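Local coordinates for trans-4-hydroxy-L-proline dehydratase (Clostridioides difficile 70-100-2010, PDB 6VXC), which catalyses the radical-based dehydration of trans-4-hydroxy-L-proline to (S)-1-pyrroline-5-carboxylate as a glycyl radical enzyme of anaerobic hydroxyproline breakdown, at residues F172-D185 with L294-H308. Sequence-based numbering, arbitrary orientation.
Sequences FMEQRAPGHTVCGD and LNIWDAFTPGRLDQH
Arg176 grips Asn295 side-on: NE (3.1 Å) and NH2 (3.0 Å) both donate to OD1 from the same amide face. NH2 also forms a salt bridge with Asp359, which answers the buried charge. Trp297 NE1 donates a hydrogen bond to Phe172 O at 2.7 Å, nearly straight (164°) and within the indole plane, and both ring faces are packed. Phe172 forms an offset stack on one, centroids 4.1 Å apart; on the other, Arg176 bends at chi3 (80°) to set CD 3.6 Å above the six-membered ring, with the guanidinium in an off-centre cation-pi contact. Arginine suits this place because its methylenes pack while its planar head bonds.

Backbone bonds link Ala177 with Asn295 and Trp297, then His180 N with Trp297 O and Cys183 N with Thr301 O; one water joins Thr181 O to Asp298 O and another Gly184 O to Pro302 O. Gly179 and Gly303, both at positive phi and with no CB to collide, sit close against Ile296 CB and Val182 CG1. Cys183 CB abuts the Phe300 ring, which also meets helix 276-293.

His180 NE2 is hydrogen-bonded to Glu456, the probable proton acceptor. Asp298 OD1 hydrogen-bonds a glycerol, probably from the crystallisation liquor, and its side chain lies about 6 Å from that of Cys454, probably the thiyl radical site. The paired loops bring an imidazole and a carboxylate to the active site, probably shaping its pocket.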
# COMPACT_ATOMS: atom_id res chain seq x y z
N PHE A 172 -9.78 4.24 5.67
CA PHE A 172 -8.78 4.60 4.67
C PHE A 172 -9.15 5.85 3.89
O PHE A 172 -8.26 6.55 3.40
CB PHE A 172 -8.57 3.42 3.72
CG PHE A 172 -7.31 2.65 3.99
CD1 PHE A 172 -6.93 2.37 5.30
CD2 PHE A 172 -6.48 2.26 2.95
CE1 PHE A 172 -5.76 1.68 5.57
CE2 PHE A 172 -5.31 1.57 3.21
CZ PHE A 172 -4.94 1.29 4.54
N MET A 173 -10.43 6.18 3.76
CA MET A 173 -10.81 7.27 2.87
C MET A 173 -11.01 8.60 3.60
O MET A 173 -11.54 9.54 3.01
CB MET A 173 -12.06 6.89 2.07
CG MET A 173 -11.74 6.35 0.67
SD MET A 173 -10.63 4.91 0.73
CE MET A 173 -11.74 3.63 1.29
N GLU A 174 -10.53 8.72 4.84
CA GLU A 174 -10.71 9.98 5.55
C GLU A 174 -9.78 11.08 5.04
O GLU A 174 -10.13 12.26 5.11
CB GLU A 174 -10.53 9.80 7.06
CG GLU A 174 -9.14 9.37 7.54
CD GLU A 174 -8.94 9.68 9.02
OE1 GLU A 174 -8.91 8.73 9.84
OE2 GLU A 174 -8.84 10.89 9.36
N GLN A 175 -8.58 10.73 4.59
CA GLN A 175 -7.61 11.72 4.12
C GLN A 175 -7.04 11.42 2.75
O GLN A 175 -6.16 12.15 2.29
CB GLN A 175 -6.47 11.85 5.12
CG GLN A 175 -6.87 12.45 6.46
CD GLN A 175 -5.75 12.36 7.45
OE1 GLN A 175 -4.59 12.62 7.12
NE2 GLN A 175 -6.08 11.98 8.69
N ARG A 176 -7.48 10.34 2.11
CA ARG A 176 -6.95 9.92 0.82
C ARG A 176 -8.08 9.31 0.01
O ARG A 176 -9.09 8.88 0.57
CB ARG A 176 -5.80 8.90 0.94
CG ARG A 176 -4.66 9.36 1.83
CD ARG A 176 -3.46 8.45 1.74
NE ARG A 176 -2.67 8.74 0.55
CZ ARG A 176 -1.51 8.16 0.27
NH1 ARG A 176 -1.01 7.25 1.09
NH2 ARG A 176 -0.87 8.51 -0.83
N ALA A 177 -7.87 9.27 -1.30
CA ALA A 177 -8.79 8.64 -2.22
C ALA A 177 -8.54 7.14 -2.30
O ALA A 177 -7.43 6.67 -2.00
CB ALA A 177 -8.67 9.27 -3.60
N PRO A 178 -9.55 6.37 -2.72
CA PRO A 178 -9.41 4.90 -2.72
C PRO A 178 -8.12 4.40 -3.35
O PRO A 178 -7.41 3.59 -2.73
CB PRO A 178 -10.65 4.44 -3.49
CG PRO A 178 -11.68 5.50 -3.19
CD PRO A 178 -10.90 6.79 -3.12
N GLY A 179 -7.83 4.82 -4.58
CA GLY A 179 -6.57 4.48 -5.20
C GLY A 179 -6.31 2.99 -5.13
O GLY A 179 -7.15 2.18 -5.51
N HIS A 180 -5.13 2.64 -4.66
CA HIS A 180 -4.73 1.25 -4.46
C HIS A 180 -4.83 0.46 -5.76
O HIS A 180 -5.42 -0.62 -5.79
CB HIS A 180 -5.57 0.58 -3.37
CG HIS A 180 -4.94 -0.66 -2.82
ND1 HIS A 180 -5.14 -1.90 -3.39
CD2 HIS A 180 -4.10 -0.85 -1.78
CE1 HIS A 180 -4.45 -2.80 -2.72
NE2 HIS A 180 -3.81 -2.19 -1.74
N THR A 181 -4.23 0.97 -6.83
CA THR A 181 -4.38 0.34 -8.14
C THR A 181 -3.06 0.35 -8.92
O THR A 181 -2.09 1.01 -8.54
CB THR A 181 -5.52 1.01 -8.93
OG1 THR A 181 -5.90 0.16 -10.03
CG2 THR A 181 -5.10 2.35 -9.48
N VAL A 182 -3.02 -0.43 -10.01
CA VAL A 182 -1.78 -0.76 -10.72
C VAL A 182 -2.03 -0.61 -12.22
O VAL A 182 -3.08 -1.01 -12.73
CB VAL A 182 -1.29 -2.19 -10.37
CG1 VAL A 182 -0.01 -2.58 -11.16
CG2 VAL A 182 -1.04 -2.30 -8.87
N CYS A 183 -1.04 -0.08 -12.92
CA CYS A 183 -1.16 0.13 -14.36
C CYS A 183 -1.18 -1.20 -15.10
O CYS A 183 -0.47 -2.14 -14.74
CB CYS A 183 0.01 0.99 -14.84
SG CYS A 183 -0.17 1.71 -16.46
N GLY A 184 -2.01 -1.28 -16.13
CA GLY A 184 -1.99 -2.39 -17.07
C GLY A 184 -1.07 -2.12 -18.24
O GLY A 184 -0.08 -1.39 -18.13
N ASP A 185 -1.43 -2.65 -19.40
CA ASP A 185 -0.61 -2.50 -20.60
C ASP A 185 -1.19 -1.50 -21.59
O ASP A 185 -0.59 -1.28 -22.64
CB ASP A 185 -0.41 -3.85 -21.30
CG ASP A 185 -1.69 -4.40 -21.91
OD1 ASP A 185 -2.77 -3.84 -21.66
OD2 ASP A 185 -1.63 -5.42 -22.63
N LEU A 294 -5.81 12.82 -7.87
CA LEU A 294 -6.29 12.58 -6.52
C LEU A 294 -5.13 12.05 -5.69
O LEU A 294 -4.19 11.47 -6.22
CB LEU A 294 -7.44 11.58 -6.50
CG LEU A 294 -8.79 12.06 -7.04
CD1 LEU A 294 -9.68 10.86 -7.34
CD2 LEU A 294 -9.46 13.05 -6.09
N ASN A 295 -5.24 12.20 -4.36
CA ASN A 295 -4.25 11.65 -3.43
C ASN A 295 -4.57 10.18 -3.17
O ASN A 295 -5.10 9.80 -2.12
CB ASN A 295 -4.24 12.43 -2.12
CG ASN A 295 -3.23 11.87 -1.12
OD1 ASN A 295 -2.39 11.05 -1.48
ND2 ASN A 295 -3.28 12.36 0.12
N ILE A 296 -4.21 9.32 -4.13
CA ILE A 296 -4.63 7.92 -4.10
C ILE A 296 -3.68 7.09 -3.23
O ILE A 296 -2.48 7.32 -3.20
CB ILE A 296 -4.72 7.34 -5.53
CG1 ILE A 296 -3.45 7.69 -6.33
CG2 ILE A 296 -5.98 7.83 -6.22
CD1 ILE A 296 -3.44 7.14 -7.73
N TRP A 297 -4.25 6.14 -2.49
CA TRP A 297 -3.46 5.19 -1.71
C TRP A 297 -2.47 4.45 -2.61
O TRP A 297 -2.81 4.01 -3.70
CB TRP A 297 -4.38 4.18 -1.01
CG TRP A 297 -4.93 4.68 0.30
CD1 TRP A 297 -6.20 5.12 0.55
CD2 TRP A 297 -4.21 4.78 1.53
NE1 TRP A 297 -6.31 5.50 1.87
CE2 TRP A 297 -5.10 5.30 2.49
CE3 TRP A 297 -2.90 4.49 1.92
CZ2 TRP A 297 -4.72 5.53 3.81
CZ3 TRP A 297 -2.52 4.72 3.23
CH2 TRP A 297 -3.43 5.24 4.16
N ASP A 298 -1.24 4.31 -2.12
CA ASP A 298 -0.19 3.53 -2.80
C ASP A 298 0.20 4.12 -4.15
O ASP A 298 0.61 3.39 -5.06
CB ASP A 298 -0.62 2.07 -2.97
CG ASP A 298 -0.83 1.36 -1.63
OD1 ASP A 298 -0.50 1.94 -0.58
OD2 ASP A 298 -1.33 0.23 -1.65
N ALA A 299 0.12 5.45 -4.26
CA ALA A 299 0.57 6.18 -5.45
C ALA A 299 0.14 5.49 -6.74
O ALA A 299 -1.05 5.35 -7.02
CB ALA A 299 2.09 6.35 -5.40
N PHE A 300 1.11 5.08 -7.56
CA PHE A 300 0.85 4.31 -8.77
C PHE A 300 2.06 3.41 -8.99
O PHE A 300 3.11 3.61 -8.38
CB PHE A 300 0.58 5.22 -9.99
CG PHE A 300 -0.24 4.57 -11.08
CD1 PHE A 300 -1.35 3.81 -10.78
CD2 PHE A 300 0.09 4.75 -12.41
CE1 PHE A 300 -2.12 3.23 -11.77
CE2 PHE A 300 -0.67 4.16 -13.42
CZ PHE A 300 -1.77 3.41 -13.11
N THR A 301 1.91 2.40 -9.84
CA THR A 301 3.02 1.51 -10.13
C THR A 301 2.82 0.89 -11.50
O THR A 301 1.69 0.55 -11.86
CB THR A 301 3.16 0.38 -9.08
OG1 THR A 301 4.05 -0.63 -9.59
CG2 THR A 301 1.82 -0.27 -8.77
N PRO A 302 3.90 0.67 -12.25
CA PRO A 302 3.76 -0.04 -13.52
C PRO A 302 3.43 -1.51 -13.35
O PRO A 302 3.08 -2.18 -14.34
CB PRO A 302 5.14 0.15 -14.18
CG PRO A 302 6.05 0.26 -13.01
CD PRO A 302 5.31 1.01 -11.95
N GLY A 303 3.48 -2.04 -12.12
CA GLY A 303 3.14 -3.43 -11.90
C GLY A 303 4.17 -4.38 -12.49
O GLY A 303 5.29 -4.46 -11.98
N ARG A 304 3.81 -5.10 -13.56
CA ARG A 304 4.69 -6.10 -14.16
C ARG A 304 5.63 -5.43 -15.17
O ARG A 304 5.59 -5.67 -16.38
CB ARG A 304 3.84 -7.20 -14.80
CG ARG A 304 2.84 -7.87 -13.84
CD ARG A 304 3.50 -8.85 -12.82
NE ARG A 304 3.98 -10.03 -13.53
CZ ARG A 304 5.25 -10.27 -13.81
NH1 ARG A 304 6.18 -9.42 -13.40
NH2 ARG A 304 5.59 -11.34 -14.50
N LEU A 305 6.49 -4.57 -14.61
CA LEU A 305 7.35 -3.71 -15.42
C LEU A 305 8.22 -4.51 -16.37
O LEU A 305 8.36 -4.13 -17.53
CB LEU A 305 8.20 -2.83 -14.50
CG LEU A 305 9.17 -1.84 -15.14
CD1 LEU A 305 8.45 -0.84 -16.03
CD2 LEU A 305 10.01 -1.12 -14.07
N ASP A 306 8.80 -5.63 -15.92
CA ASP A 306 9.69 -6.39 -16.80
C ASP A 306 8.92 -7.00 -17.98
O ASP A 306 9.50 -7.20 -19.05
CB ASP A 306 10.50 -7.48 -16.04
CG ASP A 306 9.64 -8.50 -15.24
OD1 ASP A 306 8.40 -8.45 -15.26
OD2 ASP A 306 10.27 -9.39 -14.58
N GLN A 307 7.63 -7.30 -17.81
CA GLN A 307 6.85 -7.80 -18.94
C GLN A 307 6.55 -6.69 -19.95
O GLN A 307 6.59 -6.93 -21.16
CB GLN A 307 5.54 -8.44 -18.46
CG GLN A 307 5.72 -9.56 -17.39
CD GLN A 307 6.69 -10.63 -17.83
OE1 GLN A 307 6.42 -11.39 -18.77
NE2 GLN A 307 7.84 -10.68 -17.17
N HIS A 308 6.27 -5.48 -19.47
CA HIS A 308 5.91 -4.41 -20.40
C HIS A 308 7.13 -3.91 -21.16
O HIS A 308 7.02 -3.56 -22.34
CB HIS A 308 5.21 -3.27 -19.65
CG HIS A 308 3.99 -3.71 -18.91
ND1 HIS A 308 3.81 -3.47 -17.57
CD2 HIS A 308 2.93 -4.44 -19.32
CE1 HIS A 308 2.67 -4.02 -17.18
NE2 HIS A 308 2.12 -4.61 -18.23
O HOH W 1 -5.41 14.16 0.37
O HOH W 2 0.23 4.50 0.39
O HOH W 3 -0.49 0.96 -6.14
O HOH W 4 -3.13 3.61 -6.55
O HOH W 5 2.29 -0.59 -16.49